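Local coordinates for protein cytosine deaminase (Klebsiella pneumoniae, PDB 4R7W) that probably deaminates cytosine to uracil and ammonia by hydrolysis at a bound iron(II) ion, as a member of the amidohydrolase family, at residues G74-G79 with D312-L317; P271-H276 with A306-Q311. One frame throughout, in Å; residues are numbered along the deposited sequence.

Contact 1 of 2, residues G74-G79 with D312-L317; sequences GTLFEG and DPWYPL. With O7U ((2R)-2-amino-2,5-dihydro-1,5,2-diazaphosphinin-6(1H)-one 2-oxide), chain M.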
loop_
_atom_site.group_PDB
_atom_site.type_symbol
_atom_site.label_atom_id
_atom_site.label_comp_id
_atom_site.label_asym_id
_atom_site.label_seq_id
_atom_site.Cartn_x
_atom_site.Cartn_y
_atom_site.Cartn_z
ATOM N N GLY B 74 -4.748 17.231 -7.100
ATOM C CA GLY B 74 -5.108 15.876 -6.736
ATOM C C GLY B 74 -6.547 15.756 -6.253
ATOM O O GLY B 74 -6.825 15.031 -5.300
ATOM N N THR B 75 -7.466 16.472 -6.901
ATOM C CA THR B 75 -8.873 16.432 -6.513
ATOM C C THR B 75 -9.758 15.788 -7.574
ATOM O O THR B 75 -9.393 15.747 -8.747
ATOM C CB THR B 75 -9.424 17.826 -6.215
ATOM O OG1 THR B 75 -9.321 18.650 -7.394
ATOM C CG2 THR B 75 -8.662 18.445 -5.030
ATOM N N LEU B 76 -10.913 15.286 -7.144
ATOM C CA LEU B 76 -11.902 14.716 -8.062
ATOM C C LEU B 76 -12.285 15.725 -9.127
ATOM O O LEU B 76 -12.326 15.420 -10.320
ATOM C CB LEU B 76 -13.167 14.303 -7.302
ATOM C CG LEU B 76 -14.364 13.819 -8.131
ATOM C CD1 LEU B 76 -13.995 12.600 -8.989
ATOM C CD2 LEU B 76 -15.554 13.490 -7.240
ATOM N N PHE B 77 -12.571 16.942 -8.687
ATOM C CA PHE B 77 -13.148 17.948 -9.577
ATOM C C PHE B 77 -12.139 18.450 -10.623
ATOM O O PHE B 77 -12.471 18.557 -11.805
ATOM C CB PHE B 77 -13.794 19.069 -8.747
ATOM C CG PHE B 77 -14.647 18.549 -7.609
ATOM C CD1 PHE B 77 -14.262 18.734 -6.280
ATOM C CD2 PHE B 77 -15.802 17.829 -7.866
ATOM C CE1 PHE B 77 -15.037 18.232 -5.231
ATOM C CE2 PHE B 77 -16.581 17.325 -6.829
ATOM C CZ PHE B 77 -16.194 17.527 -5.501
ATOM N N GLU B 78 -10.894 18.702 -10.218
ATOM C CA GLU B 78 -9.867 19.007 -11.216
ATOM C C GLU B 78 -9.636 17.824 -12.158
ATOM O O GLU B 78 -9.404 18.025 -13.349
ATOM C CB GLU B 78 -8.529 19.448 -10.597
ATOM C CG GLU B 78 -7.475 19.800 -11.674
ATOM C CD GLU B 78 -6.180 20.390 -11.117
ATOM O OE1 GLU B 78 -5.228 20.572 -11.911
ATOM O OE2 GLU B 78 -6.116 20.678 -9.902
ATOM N N GLY B 79 -9.700 16.605 -11.623
ATOM C CA GLY B 79 -9.558 15.407 -12.436
ATOM C C GLY B 79 -10.603 15.395 -13.540
ATOM O O GLY B 79 -10.312 15.095 -14.691
ATOM N N ASP B 312 -4.340 7.804 -14.911
ATOM C CA ASP B 312 -5.383 8.571 -15.562
ATOM C C ASP B 312 -5.509 9.990 -14.928
ATOM O O ASP B 312 -4.699 10.347 -14.077
ATOM C CB ASP B 312 -6.685 7.740 -15.605
ATOM C CG ASP B 312 -7.414 7.682 -14.277
ATOM O OD1 ASP B 312 -8.438 6.960 -14.221
ATOM O OD2 ASP B 312 -6.987 8.324 -13.292
ATOM N N PRO B 313 -6.484 10.814 -15.361
ATOM C CA PRO B 313 -6.525 12.167 -14.780
ATOM C C PRO B 313 -6.718 12.232 -13.260
ATOM O O PRO B 313 -6.411 13.264 -12.656
ATOM C CB PRO B 313 -7.730 12.803 -15.479
ATOM C CG PRO B 313 -7.826 12.092 -16.761
ATOM C CD PRO B 313 -7.407 10.693 -16.506
ATOM N N TRP B 314 -7.194 11.148 -12.646
ATOM C CA TRP B 314 -7.465 11.153 -11.209
ATOM C C TRP B 314 -6.414 10.448 -10.345
ATOM O O TRP B 314 -6.481 10.518 -9.122
ATOM C CB TRP B 314 -8.821 10.506 -10.916
ATOM C CG TRP B 314 -9.969 11.230 -11.525
ATOM C CD1 TRP B 314 -10.685 12.245 -10.963
ATOM C CD2 TRP B 314 -10.535 11.003 -12.818
ATOM N NE1 TRP B 314 -11.665 12.667 -11.828
ATOM C CE2 TRP B 314 -11.592 11.923 -12.977
ATOM C CE3 TRP B 314 -10.245 10.117 -13.862
ATOM C CZ2 TRP B 314 -12.368 11.975 -14.131
ATOM C CZ3 TRP B 314 -11.021 10.181 -15.026
ATOM C CH2 TRP B 314 -12.070 11.093 -15.142
ATOM N N TYR B 315 -5.458 9.763 -10.960
ATOM C CA TYR B 315 -4.542 8.905 -10.200
ATOM C C TYR B 315 -3.363 8.540 -11.085
ATOM O O TYR B 315 -3.540 7.884 -12.110
ATOM C CB TYR B 315 -5.291 7.647 -9.751
ATOM C CG TYR B 315 -4.510 6.679 -8.873
ATOM C CD1 TYR B 315 -4.064 5.455 -9.369
ATOM C CD2 TYR B 315 -4.252 6.982 -7.544
ATOM C CE1 TYR B 315 -3.363 4.562 -8.554
ATOM C CE2 TYR B 315 -3.549 6.114 -6.732
ATOM C CZ TYR B 315 -3.113 4.908 -7.236
ATOM O OH TYR B 315 -2.430 4.068 -6.398
ATOM N N PRO B 316 -2.153 8.975 -10.707
ATOM C CA PRO B 316 -0.974 8.824 -11.574
ATOM C C PRO B 316 -0.297 7.439 -11.520
ATOM O O PRO B 316 0.569 7.154 -12.347
ATOM C CB PRO B 316 -0.021 9.889 -11.036
ATOM C CG PRO B 316 -0.363 9.975 -9.590
ATOM C CD PRO B 316 -1.852 9.747 -9.493
ATOM N N LEU B 317 -0.685 6.596 -10.571
ATOM C CA LEU B 317 -0.059 5.271 -10.444
ATOM C C LEU B 317 -0.987 4.169 -10.959
ATOM O O LEU B 317 -1.904 4.435 -11.736
ATOM C CB LEU B 317 0.353 5.016 -8.993
ATOM C CG LEU B 317 1.377 5.987 -8.412
ATOM C CD1 LEU B 317 1.708 5.631 -6.942
ATOM C CD2 LEU B 317 2.635 5.965 -9.261
HETATM N N1 O7U M . -14.547 9.912 -12.349
HETATM C C2 O7U M . -15.221 10.032 -11.130
HETATM O O2 O7U M . -16.263 10.679 -10.933
HETATM N N3 O7U M . -14.713 9.376 -10.034
HETATM N N4 O7U M . -12.329 8.903 -8.832
HETATM O O4 O7U M . -13.945 7.183 -9.445
HETATM P P4 O7U M . -13.404 8.428 -9.963
HETATM C C5 O7U M . -12.696 8.421 -11.599
HETATM C C6 O7U M . -13.332 9.109 -12.477
#

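Contact 2 of 2, residues P271-H276 with A306-Q311; sequences PTESIH and AQDSIQ. With FE2 (Fe (II) ion), chain L; O7U ((2R)-2-amino-2,5-dihydro-1,5,2-diazaphosphinin-6(1H)-one 2-oxide), chain M.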
loop_
_atom_site.group_PDB
_atom_site.type_symbol
_atom_site.label_atom_id
_atom_site.label_comp_id
_atom_site.label_asym_id
_atom_site.label_seq_id
_atom_site.Cartn_x
_atom_site.Cartn_y
_atom_site.Cartn_z
ATOM N N PRO B 271 -9.824 2.149 -2.044
ATOM C CA PRO B 271 -8.973 2.727 -0.988
ATOM C C PRO B 271 -7.757 3.514 -1.479
ATOM O O PRO B 271 -7.424 4.523 -0.860
ATOM C CB PRO B 271 -8.516 1.496 -0.202
ATOM C CG PRO B 271 -8.609 0.366 -1.186
ATOM C CD PRO B 271 -9.859 0.680 -1.963
ATOM N N THR B 272 -7.088 3.074 -2.541
ATOM C CA THR B 272 -5.959 3.850 -3.036
ATOM C C THR B 272 -6.454 5.122 -3.729
ATOM O O THR B 272 -5.821 6.165 -3.643
ATOM C CB THR B 272 -5.073 3.064 -4.008
ATOM O OG1 THR B 272 -5.877 2.524 -5.065
ATOM C CG2 THR B 272 -4.323 1.942 -3.282
ATOM N N GLU B 273 -7.600 5.032 -4.395
ATOM C CA GLU B 273 -8.098 6.172 -5.150
ATOM C C GLU B 273 -8.589 7.250 -4.197
ATOM O O GLU B 273 -8.305 8.436 -4.374
ATOM C CB GLU B 273 -9.244 5.747 -6.067
ATOM C CG GLU B 273 -9.664 6.813 -7.061
ATOM C CD GLU B 273 -8.905 6.704 -8.364
ATOM O OE1 GLU B 273 -7.914 5.936 -8.418
ATOM O OE2 GLU B 273 -9.311 7.371 -9.340
ATOM N N SER B 274 -9.348 6.832 -3.190
ATOM C CA SER B 274 -9.911 7.787 -2.234
ATOM C C SER B 274 -8.883 8.316 -1.218
ATOM O O SER B 274 -8.963 9.474 -0.812
ATOM C CB SER B 274 -11.145 7.198 -1.544
ATOM O OG SER B 274 -12.160 6.874 -2.495
ATOM N N ILE B 275 -7.907 7.499 -0.811
ATOM C CA ILE B 275 -6.884 8.043 0.074
ATOM C C ILE B 275 -6.146 9.193 -0.638
ATOM O O ILE B 275 -5.746 10.173 -0.007
ATOM C CB ILE B 275 -5.906 6.964 0.590
ATOM C CG1 ILE B 275 -5.163 7.465 1.833
ATOM C CG2 ILE B 275 -4.927 6.543 -0.500
ATOM C CD1 ILE B 275 -6.006 7.458 3.095
ATOM N N HIS B 276 -6.026 9.080 -1.961
ATOM C CA HIS B 276 -5.457 10.122 -2.821
ATOM C C HIS B 276 -6.396 11.319 -2.986
ATOM O O HIS B 276 -5.986 12.462 -2.781
ATOM C CB HIS B 276 -5.121 9.524 -4.192
ATOM C CG HIS B 276 -4.604 10.515 -5.193
ATOM N ND1 HIS B 276 -3.531 11.347 -4.945
ATOM C CD2 HIS B 276 -5.007 10.790 -6.460
ATOM C CE1 HIS B 276 -3.305 12.100 -6.008
ATOM N NE2 HIS B 276 -4.188 11.782 -6.941
ATOM N N ALA B 306 -11.563 -2.153 -5.129
ATOM C CA ALA B 306 -11.295 -1.939 -6.552
ATOM C C ALA B 306 -10.218 -0.889 -6.774
ATOM O O ALA B 306 -10.076 0.041 -5.979
ATOM C CB ALA B 306 -12.575 -1.525 -7.278
ATOM N N GLN B 307 -9.503 -1.018 -7.891
ATOM C CA GLN B 307 -8.429 -0.084 -8.268
ATOM C C GLN B 307 -8.926 1.287 -8.748
ATOM O O GLN B 307 -8.251 2.307 -8.555
ATOM C CB GLN B 307 -7.556 -0.710 -9.371
ATOM C CG GLN B 307 -6.845 -1.988 -8.948
ATOM C CD GLN B 307 -6.123 -2.694 -10.089
ATOM O OE1 GLN B 307 -5.003 -2.326 -10.454
ATOM N NE2 GLN B 307 -6.761 -3.723 -10.653
ATOM N N ASP B 308 -10.075 1.286 -9.420
ATOM C CA ASP B 308 -10.689 2.501 -9.963
ATOM C C ASP B 308 -9.951 3.078 -11.173
ATOM O O ASP B 308 -10.521 3.182 -12.260
ATOM C CB ASP B 308 -10.810 3.572 -8.877
ATOM C CG ASP B 308 -11.966 4.495 -9.101
ATOM O OD1 ASP B 308 -12.468 5.013 -8.097
ATOM O OD2 ASP B 308 -12.373 4.689 -10.265
ATOM N N SER B 309 -8.697 3.479 -10.984
ATOM C CA SER B 309 -7.935 4.150 -12.038
ATOM C C SER B 309 -6.572 3.530 -12.263
ATOM O O SER B 309 -5.936 3.043 -11.324
ATOM C CB SER B 309 -7.695 5.623 -11.674
ATOM O OG SER B 309 -8.890 6.366 -11.597
ATOM N N ILE B 310 -6.098 3.587 -13.500
ATOM C CA ILE B 310 -4.703 3.277 -13.775
ATOM C C ILE B 310 -4.096 4.338 -14.685
ATOM O O ILE B 310 -4.422 4.413 -15.872
ATOM C CB ILE B 310 -4.524 1.840 -14.353
ATOM C CG1 ILE B 310 -4.858 0.807 -13.278
ATOM C CG2 ILE B 310 -3.110 1.627 -14.862
ATOM C CD1 ILE B 310 -4.913 -0.608 -13.770
ATOM N N GLN B 311 -3.209 5.147 -14.107
ATOM C CA GLN B 311 -2.510 6.217 -14.822
ATOM C C GLN B 311 -3.450 7.124 -15.621
ATOM O O GLN B 311 -3.376 7.196 -16.853
ATOM C CB GLN B 311 -1.429 5.629 -15.720
ATOM C CG GLN B 311 -0.415 4.778 -14.967
ATOM C CD GLN B 311 0.574 4.125 -15.901
ATOM O OE1 GLN B 311 0.456 2.946 -16.213
ATOM N NE2 GLN B 311 1.539 4.895 -16.378
HETATM FE FE FE2 L . -14.650 5.461 -10.583
HETATM N N1 O7U M . -14.547 9.912 -12.349
HETATM C C2 O7U M . -15.221 10.032 -11.130
HETATM O O2 O7U M . -16.263 10.679 -10.933
HETATM N N3 O7U M . -14.713 9.376 -10.034
HETATM N N4 O7U M . -12.329 8.903 -8.832
HETATM O O4 O7U M . -13.945 7.183 -9.445
HETATM P P4 O7U M . -13.404 8.428 -9.963
HETATM C C5 O7U M . -12.696 8.421 -11.599
HETATM C C6 O7U M . -13.332 9.109 -12.477
HETATM O O HOH W 1 -8.396 1.815 -4.892
HETATM O O HOH W 2 -6.212 3.617 -7.461
#

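Contact 1 of 2, residues G74-G79 with D312-L317
Trp314 lays its indole between helix 76-87 and the bound ligand O7U, a worked example of an aromatic plate gripped on both faces, by backbone and by ligand. Starting at CB, the side chain passes beside the carboxylate of Glu273, and CG is carried anti to the carbonyl carbon (chi1 -62°), which swings the ring toward residues 76-79. CD1 is met from one face by Gly79 CA, 3.7 Å away, in a CH-pi contact over the five-membered ring. Having no side chain, Gly79 lets the indole settle directly on the backbone; its carbonyl carbon lies 3.4 Å from Trp314 NE1. The indole N-H reaches Leu76 O at the ring edge by a bent, weak bond, 3.2 Å from NE1 to O with an angle of 135° at the hydrogen. In this TIM-barrel amidohydrolase the tryptophan belongs to the loop that follows strand 303-305. The opposite ring face is taken by the ligand, whose C6 stands 3.3 Å from Trp314 CE2 and is also the nearest ligand atom to CZ3 and CH2. Leu76, with CG anti to its backbone nitrogen, sends CD1 alongside the indole and to 3.5 Å from O7U N3. On the glycine side of the ring, Pro313 CB packs on Gly79 O at 3.5 Å. The loop is shaped by a type I turn, Asp312 to Tyr315, and by an Asx turn in which Trp314 N donates to Asp312 OD2 from above the carboxylate plane. Thr75 N-caps the helix; its OG1 accepts from Glu78 N and bonds Ser73.

Contact 2 of 2, residues P271-H276 with A306-Q311
Glu273 and Asp308 stack their carboxylates beside the iron site, the planes 21° apart and the two side chains crossing at about a right angle. Between the two side chains the nearest atoms are Glu273 CG and Asp308 OD1, 3.5 Å apart. Asp308 binds iron through OD2 at 2.4 Å, and O7U O4 reaches the same ion at 2.2 Å. Glu273 faces the ligand rather than the metal, with OE2 3.4 Å from O7U N4. Its chain runs anti to the backbone nitrogen and then bends at chi2 (91°), which turns the carboxylate toward Ser309. There OE2 lies 2.5 Å from Ser309 OG, whose single proton may go to it or to Asp312 OD1, so which bond forms is not settled. This is the amidohydrolase form of the TIM barrel: at the metal an aspartate just past the eighth barrel strand, 303-305, joins His56 and His58, at the end of the first strand, and His209 of the fifth, while helix 271-277 follows the seventh. O7U carries phosphorus with an oxygen on iron, consistent with mimicry of the tetrahedral intermediate of deamination. Farther out, two waters join helix to loop. One donates to Ala306 O at 2.7 Å and bonds Thr272 OG1; the second bonds that hydroxyl too, donating to Glu273 OE1 at 3.0 Å and to Gln307 O at 2.7 Å. The second water thus gives Glu273 OE1 a donor, leaving OE2 turned to Ser309 and the ligand. Beyond them, Gln307 NE2 bonds Glu54, and Asp308 pairs through its backbone with His58.

How the contacts relate
Both contacts are buried and both draw on the one loop after strand 303-305, yet they sit differently in the barrel. Contact 2 lies nearer the middle of the chain, its centre about 10 Å from the chain centre against about 18 Å for contact 1. Its chemistry is polar, built of carboxylates, waters and metal; contact 1 relies on an aromatic face, glycine backbone and one weak bond. O7U is touched from both. They also touch directly: Tyr315 CB packs on Glu273 OE1 at 3.4 Å, and a probable hydrogen bond joins Gln311 N to Leu317 O. Each also reaches the second subunit, contact 1 through Tyr315 to Leu317, contact 2 through residues such as Thr272 and His276.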